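PDB 6G1D: hydrogen peroxide-inducible genes activator from Corynebacterium glutamicum, which senses hydrogen peroxide as a LysR-type transcription factor and probably switches on peroxide-inducible genes in response. Local coordinates for residues B[96-104]-B[292-302]; B[201-209]-B[232-240]. The protein carries 1 engineered substitution. One frame throughout, in Å; residues are numbered along the deposited sequence. Where two conformers were deposited one is given.

Contact 1 (B[96-104]-B[292-302]); sequences GSLTGPLTV and RAEEFEQFALI
The F299 ring carries a methyl of L102 over the centre of one face, while L98 CD1 stands at its edge and V104 CG2 meets CE1 obliquely, the V104 and F299 side chains pointing toward each other. Here the first strand of the periplasmic-binding-protein-like regulatory domain, with the turn leading into it, packs against the long C-terminal helix 293-316. The L102 methyl, CD2, makes a CH-pi contact 4.0 Å from the F299 ring centroid and 9° off its normal. L102 has CG anti to the backbone N (chi1 -179°), which carries both methyls out to the helix; CD1 reaches F296 CE1 at 3.9 Å. F296 CE1 in turn lies over one face of the R292 guanidinium, toward its rim, and P101 O is near that group's plane at one edge. L98 and Q298 run antiparallel past each other, L98 CD1 against Q298 CB, and L98 CD1 also lies 4.0 Å from I302 CD1. M118 of helix 111-125 touches both F299 and I302, so a second helix shares this apolar core.

Polar bonds close the N-terminal end of the helix. R292 grips the E295 carboxylate side-on, NE to OE2 at 3.1 Å and NH2 to OE1 at 2.9 Å; both oxygens stay near the guanidinium plane but are met from above the carboxylate plane. The salt bridge fixes the rotation of a buried carboxylate. E295 OE1 also accepts from the turn: L98 N donates to it at 3.2 Å with an N-H...O angle of 155°, arriving from the face of the carboxylate opposite to R292 NH2.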
# COMPACT_ATOMS: atom_id res chain seq x y z
N GLY B 96 -23.13 7.94 -32.14
CA GLY B 96 -22.08 7.75 -33.12
C GLY B 96 -20.93 6.84 -32.72
O GLY B 96 -20.99 6.12 -31.73
N SER B 97 -19.93 6.85 -33.58
CA SER B 97 -18.72 6.09 -33.41
C SER B 97 -17.68 7.08 -32.94
O SER B 97 -17.48 8.13 -33.55
CB SER B 97 -18.30 5.48 -34.72
OG SER B 97 -18.56 6.36 -35.78
N LEU B 98 -17.02 6.72 -31.87
CA LEU B 98 -16.03 7.56 -31.23
C LEU B 98 -16.56 8.91 -30.80
O LEU B 98 -15.97 9.94 -31.06
CB LEU B 98 -14.71 7.63 -32.00
CG LEU B 98 -13.98 6.30 -32.00
CD1 LEU B 98 -12.66 6.41 -32.71
CD2 LEU B 98 -13.79 5.83 -30.58
N THR B 99 -17.74 8.88 -30.19
CA THR B 99 -18.29 10.06 -29.58
C THR B 99 -18.49 9.69 -28.12
O THR B 99 -18.64 8.49 -27.76
CB THR B 99 -19.62 10.47 -30.24
OG1 THR B 99 -20.54 9.43 -30.10
CG2 THR B 99 -19.47 10.68 -31.75
N GLY B 100 -18.54 10.70 -27.24
CA GLY B 100 -18.73 10.47 -25.83
C GLY B 100 -17.50 9.93 -25.13
O GLY B 100 -16.42 9.87 -25.73
N PRO B 101 -17.64 9.55 -23.86
CA PRO B 101 -16.55 9.01 -23.06
C PRO B 101 -15.94 7.76 -23.65
O PRO B 101 -16.63 6.92 -24.19
CB PRO B 101 -17.23 8.66 -21.72
CG PRO B 101 -18.40 9.55 -21.65
CD PRO B 101 -18.85 9.75 -23.06
N LEU B 102 -14.62 7.69 -23.57
CA LEU B 102 -13.88 6.47 -23.84
C LEU B 102 -12.75 6.50 -22.84
O LEU B 102 -11.96 7.42 -22.84
CB LEU B 102 -13.32 6.49 -25.27
CG LEU B 102 -12.54 5.25 -25.70
CD1 LEU B 102 -13.46 4.04 -25.81
CD2 LEU B 102 -11.80 5.51 -27.01
N THR B 103 -12.67 5.48 -22.00
CA THR B 103 -11.59 5.37 -21.05
C THR B 103 -10.57 4.39 -21.61
O THR B 103 -10.88 3.21 -21.86
CB THR B 103 -12.12 4.94 -19.69
OG1 THR B 103 -13.07 5.91 -19.29
CG2 THR B 103 -10.96 4.89 -18.64
N VAL B 104 -9.34 4.87 -21.79
CA VAL B 104 -8.27 4.11 -22.41
C VAL B 104 -7.19 3.86 -21.36
O VAL B 104 -6.66 4.78 -20.76
CB VAL B 104 -7.69 4.89 -23.60
CG1 VAL B 104 -6.60 4.10 -24.29
CG2 VAL B 104 -8.79 5.19 -24.63
N ARG B 292 -18.80 -2.97 -29.07
CA ARG B 292 -18.17 -1.78 -29.67
C ARG B 292 -16.93 -2.11 -30.52
O ARG B 292 -16.09 -1.23 -30.76
CB ARG B 292 -17.82 -0.79 -28.56
CG ARG B 292 -18.99 -0.37 -27.69
CD ARG B 292 -18.57 0.53 -26.55
NE ARG B 292 -18.18 1.83 -27.06
CZ ARG B 292 -17.64 2.81 -26.34
NH1 ARG B 292 -17.46 2.69 -25.03
NH2 ARG B 292 -17.36 3.96 -26.95
N ALA B 293 -16.84 -3.34 -31.03
CA ALA B 293 -15.73 -3.75 -31.90
C ALA B 293 -15.43 -2.69 -32.97
O ALA B 293 -14.26 -2.35 -33.21
CB ALA B 293 -16.06 -5.07 -32.57
N GLU B 294 -16.47 -2.19 -33.64
CA GLU B 294 -16.32 -1.28 -34.77
C GLU B 294 -15.65 0.02 -34.34
O GLU B 294 -14.76 0.49 -35.01
CB GLU B 294 -17.66 -1.00 -35.44
CG GLU B 294 -17.55 -0.51 -36.88
CD GLU B 294 -18.88 -0.07 -37.48
OE1 GLU B 294 -19.74 0.47 -36.76
OE2 GLU B 294 -19.05 -0.25 -38.71
N GLU B 295 -16.08 0.60 -33.23
CA GLU B 295 -15.44 1.79 -32.66
C GLU B 295 -14.00 1.54 -32.20
O GLU B 295 -13.15 2.38 -32.42
CB GLU B 295 -16.18 2.31 -31.44
CG GLU B 295 -17.51 2.94 -31.68
CD GLU B 295 -18.17 3.32 -30.37
OE1 GLU B 295 -17.81 4.38 -29.80
OE2 GLU B 295 -19.05 2.54 -29.92
N PHE B 296 -13.75 0.42 -31.54
CA PHE B 296 -12.42 0.10 -31.08
C PHE B 296 -11.46 -0.14 -32.25
O PHE B 296 -10.30 0.23 -32.17
CB PHE B 296 -12.41 -1.09 -30.11
CG PHE B 296 -13.23 -0.88 -28.86
CD1 PHE B 296 -13.57 0.40 -28.37
CD2 PHE B 296 -13.62 -1.98 -28.13
CE1 PHE B 296 -14.30 0.54 -27.21
CE2 PHE B 296 -14.36 -1.83 -26.97
CZ PHE B 296 -14.68 -0.57 -26.50
N GLU B 297 -11.97 -0.69 -33.35
CA GLU B 297 -11.23 -0.84 -34.60
C GLU B 297 -10.87 0.51 -35.22
O GLU B 297 -9.79 0.67 -35.81
CB GLU B 297 -12.03 -1.65 -35.62
CG GLU B 297 -11.21 -2.43 -36.60
CD GLU B 297 -10.64 -3.69 -35.96
OE1 GLU B 297 -11.43 -4.44 -35.33
OE2 GLU B 297 -9.41 -3.94 -36.11
N GLN B 298 -11.77 1.48 -35.11
CA GLN B 298 -11.46 2.84 -35.55
C GLN B 298 -10.43 3.46 -34.62
O GLN B 298 -9.54 4.17 -35.07
CB GLN B 298 -12.68 3.76 -35.57
CG GLN B 298 -13.63 3.63 -36.74
CD GLN B 298 -14.94 4.37 -36.48
OE1 GLN B 298 -15.89 3.75 -36.01
NE2 GLN B 298 -15.01 5.69 -36.78
N PHE B 299 -10.56 3.22 -33.32
CA PHE B 299 -9.58 3.75 -32.40
C PHE B 299 -8.22 3.18 -32.68
O PHE B 299 -7.23 3.88 -32.58
CB PHE B 299 -9.96 3.49 -30.93
CG PHE B 299 -9.17 4.31 -29.97
CD1 PHE B 299 -8.36 3.74 -29.00
CD2 PHE B 299 -9.20 5.68 -30.09
CE1 PHE B 299 -7.59 4.53 -28.17
CE2 PHE B 299 -8.44 6.49 -29.24
CZ PHE B 299 -7.66 5.91 -28.25
N ALA B 300 -8.17 1.88 -33.02
CA ALA B 300 -6.91 1.24 -33.38
C ALA B 300 -6.20 1.96 -34.52
O ALA B 300 -4.96 2.11 -34.49
CB ALA B 300 -7.12 -0.22 -33.76
N LEU B 301 -6.96 2.36 -35.55
CA LEU B 301 -6.37 3.09 -36.66
C LEU B 301 -5.71 4.40 -36.20
O LEU B 301 -4.64 4.77 -36.71
CB LEU B 301 -7.41 3.37 -37.77
CG LEU B 301 -8.01 2.19 -38.54
CD1 LEU B 301 -9.06 2.77 -39.51
CD2 LEU B 301 -6.93 1.38 -39.28
N ILE B 302 -6.33 5.09 -35.25
CA ILE B 302 -5.78 6.30 -34.66
C ILE B 302 -4.46 6.02 -33.97
O ILE B 302 -3.49 6.76 -34.15
CB ILE B 302 -6.76 6.96 -33.65
CG1 ILE B 302 -8.02 7.43 -34.38
CG2 ILE B 302 -6.11 8.13 -32.93
CD1 ILE B 302 -9.10 7.96 -33.47

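Contact 2 (B[201-209]-B[232-240]); sequences LLLDDGHSL and TRASSLTTV. Engineered in segment 201-209: S208 (natural residue Cys). With SO4 (sulfate ion), chain M.
This contact lies in what is probably the region of the peroxide-sensing cysteine: S208, an engineered serine where the natural protein has cysteine, begins helix 208-219, and the loop before it packs against the start of helix 237-245. L203 is the main apolar link. Its CD2 lies 3.5 Å from S236 C, against the backbone at the N-terminal end of helix 237-245, and 4.0 Å from V240 CG2. CD1 of L203 turns to L237 CD2, which L209 CD2 also meets, the side chains crossing L237 at about a right angle. The same L203 CD1 rests over the rim of one face of the H207 imidazole.

Farther out, D204 and R233 form a salt bridge. In the R233 conformer given, the carboxylate lies over a face of the guanidinium and no N-H points at D204 OD1, so charge alone would hold the pair; R233 has a second conformer and the approach is very close, which leaves this detail doubtful. OD2 of D204 accepts from G206 N at 3.1 Å in an Asx turn, for which chi1 of 64° places the carboxylate between the backbone N and the carbonyl carbon. In the same conformer R233 NH1 bonds to E135 O of the second subunit, joining this edge to it.

A sulfate, probably from the crystallisation liquor, sits at the N-terminus of helix 208-219. L209 N donates to O3 at 2.7 Å and S208 N to O2 at 3.0 Å, and T109 OG1 joins them; H207 ND1 also approaches O4, too closely to be trusted in detail. The backbone N-H groups at the helix start, with the T109 hydroxyl, thus form an anion-binding spot next to S208.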
# COMPACT_ATOMS: atom_id res chain seq x y z
N LEU B 201 20.21 -1.90 -16.55
CA LEU B 201 19.33 -1.31 -15.54
C LEU B 201 17.95 -1.42 -16.11
O LEU B 201 17.65 -0.86 -17.17
CB LEU B 201 19.67 0.16 -15.29
CG LEU B 201 21.09 0.42 -14.87
CD1 LEU B 201 21.49 1.87 -15.00
CD2 LEU B 201 21.29 -0.01 -13.44
N LEU B 202 17.09 -2.11 -15.39
CA LEU B 202 15.73 -2.42 -15.84
C LEU B 202 14.73 -1.82 -14.86
O LEU B 202 15.02 -1.59 -13.67
CB LEU B 202 15.51 -3.93 -15.93
CG LEU B 202 16.51 -4.70 -16.84
CD1 LEU B 202 16.28 -6.19 -16.82
CD2 LEU B 202 16.41 -4.20 -18.27
N LEU B 203 13.53 -1.58 -15.38
CA LEU B 203 12.41 -1.27 -14.54
C LEU B 203 12.12 -2.55 -13.71
O LEU B 203 12.57 -3.65 -14.09
CB LEU B 203 11.22 -0.93 -15.42
CG LEU B 203 11.33 0.32 -16.28
CD1 LEU B 203 10.10 0.44 -17.18
CD2 LEU B 203 11.59 1.56 -15.41
N ASP B 204 11.42 -2.42 -12.60
CA ASP B 204 11.10 -3.60 -11.75
C ASP B 204 10.18 -4.58 -12.49
O ASP B 204 9.68 -4.28 -13.58
CB ASP B 204 10.52 -3.19 -10.40
CG ASP B 204 9.20 -2.49 -10.53
OD1 ASP B 204 9.25 -1.25 -10.61
OD2 ASP B 204 8.14 -3.15 -10.67
N ASP B 205 9.96 -5.75 -11.88
CA ASP B 205 9.21 -6.88 -12.45
C ASP B 205 7.75 -6.60 -12.85
O ASP B 205 7.17 -7.38 -13.60
CB ASP B 205 9.15 -8.05 -11.40
CG ASP B 205 10.49 -8.64 -11.09
OD1 ASP B 205 11.53 -8.04 -11.39
OD2 ASP B 205 10.50 -9.77 -10.55
N GLY B 206 7.14 -5.55 -12.32
CA GLY B 206 5.78 -5.17 -12.69
C GLY B 206 5.61 -4.60 -14.11
O GLY B 206 4.48 -4.49 -14.60
N HIS B 207 6.71 -4.26 -14.78
CA HIS B 207 6.67 -3.63 -16.10
C HIS B 207 6.93 -4.68 -17.17
O HIS B 207 7.89 -5.45 -17.07
CB HIS B 207 7.72 -2.52 -16.16
CG HIS B 207 7.46 -1.40 -15.21
ND1 HIS B 207 6.74 -0.27 -15.55
CD2 HIS B 207 7.78 -1.26 -13.90
CE1 HIS B 207 6.69 0.55 -14.50
NE2 HIS B 207 7.30 -0.04 -13.49
N SER B 208 6.09 -4.72 -18.19
CA SER B 208 6.30 -5.67 -19.31
C SER B 208 7.65 -5.45 -20.06
O SER B 208 8.23 -6.40 -20.61
CB SER B 208 5.14 -5.60 -20.32
OG SER B 208 5.05 -4.31 -20.92
N LEU B 209 8.16 -4.23 -20.05
CA LEU B 209 9.46 -3.95 -20.65
C LEU B 209 10.60 -4.72 -19.94
O LEU B 209 11.53 -5.20 -20.60
CB LEU B 209 9.78 -2.45 -20.66
CG LEU B 209 11.05 -2.03 -21.39
CD1 LEU B 209 10.99 -2.45 -22.84
CD2 LEU B 209 11.27 -0.52 -21.25
N THR B 232 19.57 -2.08 -7.57
CA THR B 232 19.05 -0.77 -7.90
C THR B 232 17.70 -0.96 -8.56
O THR B 232 17.58 -1.77 -9.47
CB THR B 232 19.97 -0.01 -8.88
OG1 THR B 232 20.98 0.70 -8.14
CG2 THR B 232 19.18 1.00 -9.69
N ARG B 233 16.67 -0.39 -7.95
CA ARG B 233 15.32 -0.49 -8.47
C ARG B 233 14.84 0.86 -8.95
O ARG B 233 14.91 1.83 -8.21
CB ARG B 233 14.35 -0.98 -7.39
CG ARG B 233 12.91 -0.98 -7.87
CD ARG B 233 11.90 -0.91 -6.74
NE ARG B 233 10.59 -1.40 -7.16
CZ ARG B 233 9.61 -0.65 -7.64
NH1 ARG B 233 9.76 0.66 -7.76
NH2 ARG B 233 8.47 -1.21 -8.00
N ALA B 234 14.27 0.90 -10.15
CA ALA B 234 13.75 2.18 -10.67
C ALA B 234 12.34 1.96 -11.19
O ALA B 234 12.06 0.90 -11.76
CB ALA B 234 14.65 2.69 -11.78
N SER B 235 11.45 2.93 -10.96
CA SER B 235 10.07 2.77 -11.35
C SER B 235 9.72 3.44 -12.68
O SER B 235 8.65 3.17 -13.22
CB SER B 235 9.11 3.22 -10.24
OG SER B 235 9.42 4.51 -9.77
N SER B 236 10.60 4.30 -13.21
CA SER B 236 10.35 5.01 -14.47
C SER B 236 11.58 5.08 -15.36
O SER B 236 12.70 5.11 -14.86
CB SER B 236 9.88 6.45 -14.19
OG SER B 236 10.90 7.19 -13.49
N LEU B 237 11.37 5.15 -16.66
CA LEU B 237 12.44 5.32 -17.62
C LEU B 237 13.25 6.58 -17.41
O LEU B 237 14.45 6.54 -17.61
CB LEU B 237 11.92 5.26 -19.05
CG LEU B 237 11.45 3.92 -19.55
CD1 LEU B 237 11.03 4.00 -21.00
CD2 LEU B 237 12.58 2.90 -19.43
N THR B 238 12.63 7.68 -16.95
CA THR B 238 13.41 8.91 -16.74
C THR B 238 14.43 8.72 -15.62
O THR B 238 15.55 9.20 -15.73
CB THR B 238 12.50 10.15 -16.49
OG1 THR B 238 11.58 10.29 -17.57
CG2 THR B 238 13.29 11.45 -16.33
N THR B 239 14.06 8.00 -14.56
CA THR B 239 15.03 7.66 -13.50
C THR B 239 16.14 6.76 -14.04
O THR B 239 17.29 6.99 -13.74
CB THR B 239 14.34 7.04 -12.28
OG1 THR B 239 13.48 8.02 -11.72
CG2 THR B 239 15.34 6.58 -11.24
N VAL B 240 15.79 5.79 -14.86
CA VAL B 240 16.80 4.91 -15.44
C VAL B 240 17.80 5.76 -16.28
O VAL B 240 19.00 5.54 -16.18
CB VAL B 240 16.16 3.79 -16.28
CG1 VAL B 240 17.19 2.95 -17.05
CG2 VAL B 240 15.37 2.86 -15.34
S SO4 M . 5.24 -1.39 -18.96
O1 SO4 M . 4.92 -0.30 -20.18
O2 SO4 M . 4.08 -2.59 -18.60
O3 SO4 M . 6.69 -2.04 -19.47
O4 SO4 M . 5.41 -0.46 -17.65
O HOH W 1 17.73 -3.06 -12.58

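Overall arrangement
Contact 2 is nested along the chain inside the loop that contact 1 closes: 96-104 comes first, then 201-209 and 232-240, and 292-302 last. All four segments belong to the LysR substrate-binding domain, yet the contacts lie on opposite sides of the chain's centre, their centres 31 Å apart and their nearest atoms about 15 Å apart. Contact 1 joins strand 100-106 of the mixed six-stranded sheet to helix 293-316; contact 2 joins the starts of helices 208-219 and 237-245, close to edge strand 251-254 of that sheet. The probable sensing region therefore stands well apart from contact 1, where helix 68-95 leads into the regulatory domain from the DNA-binding end.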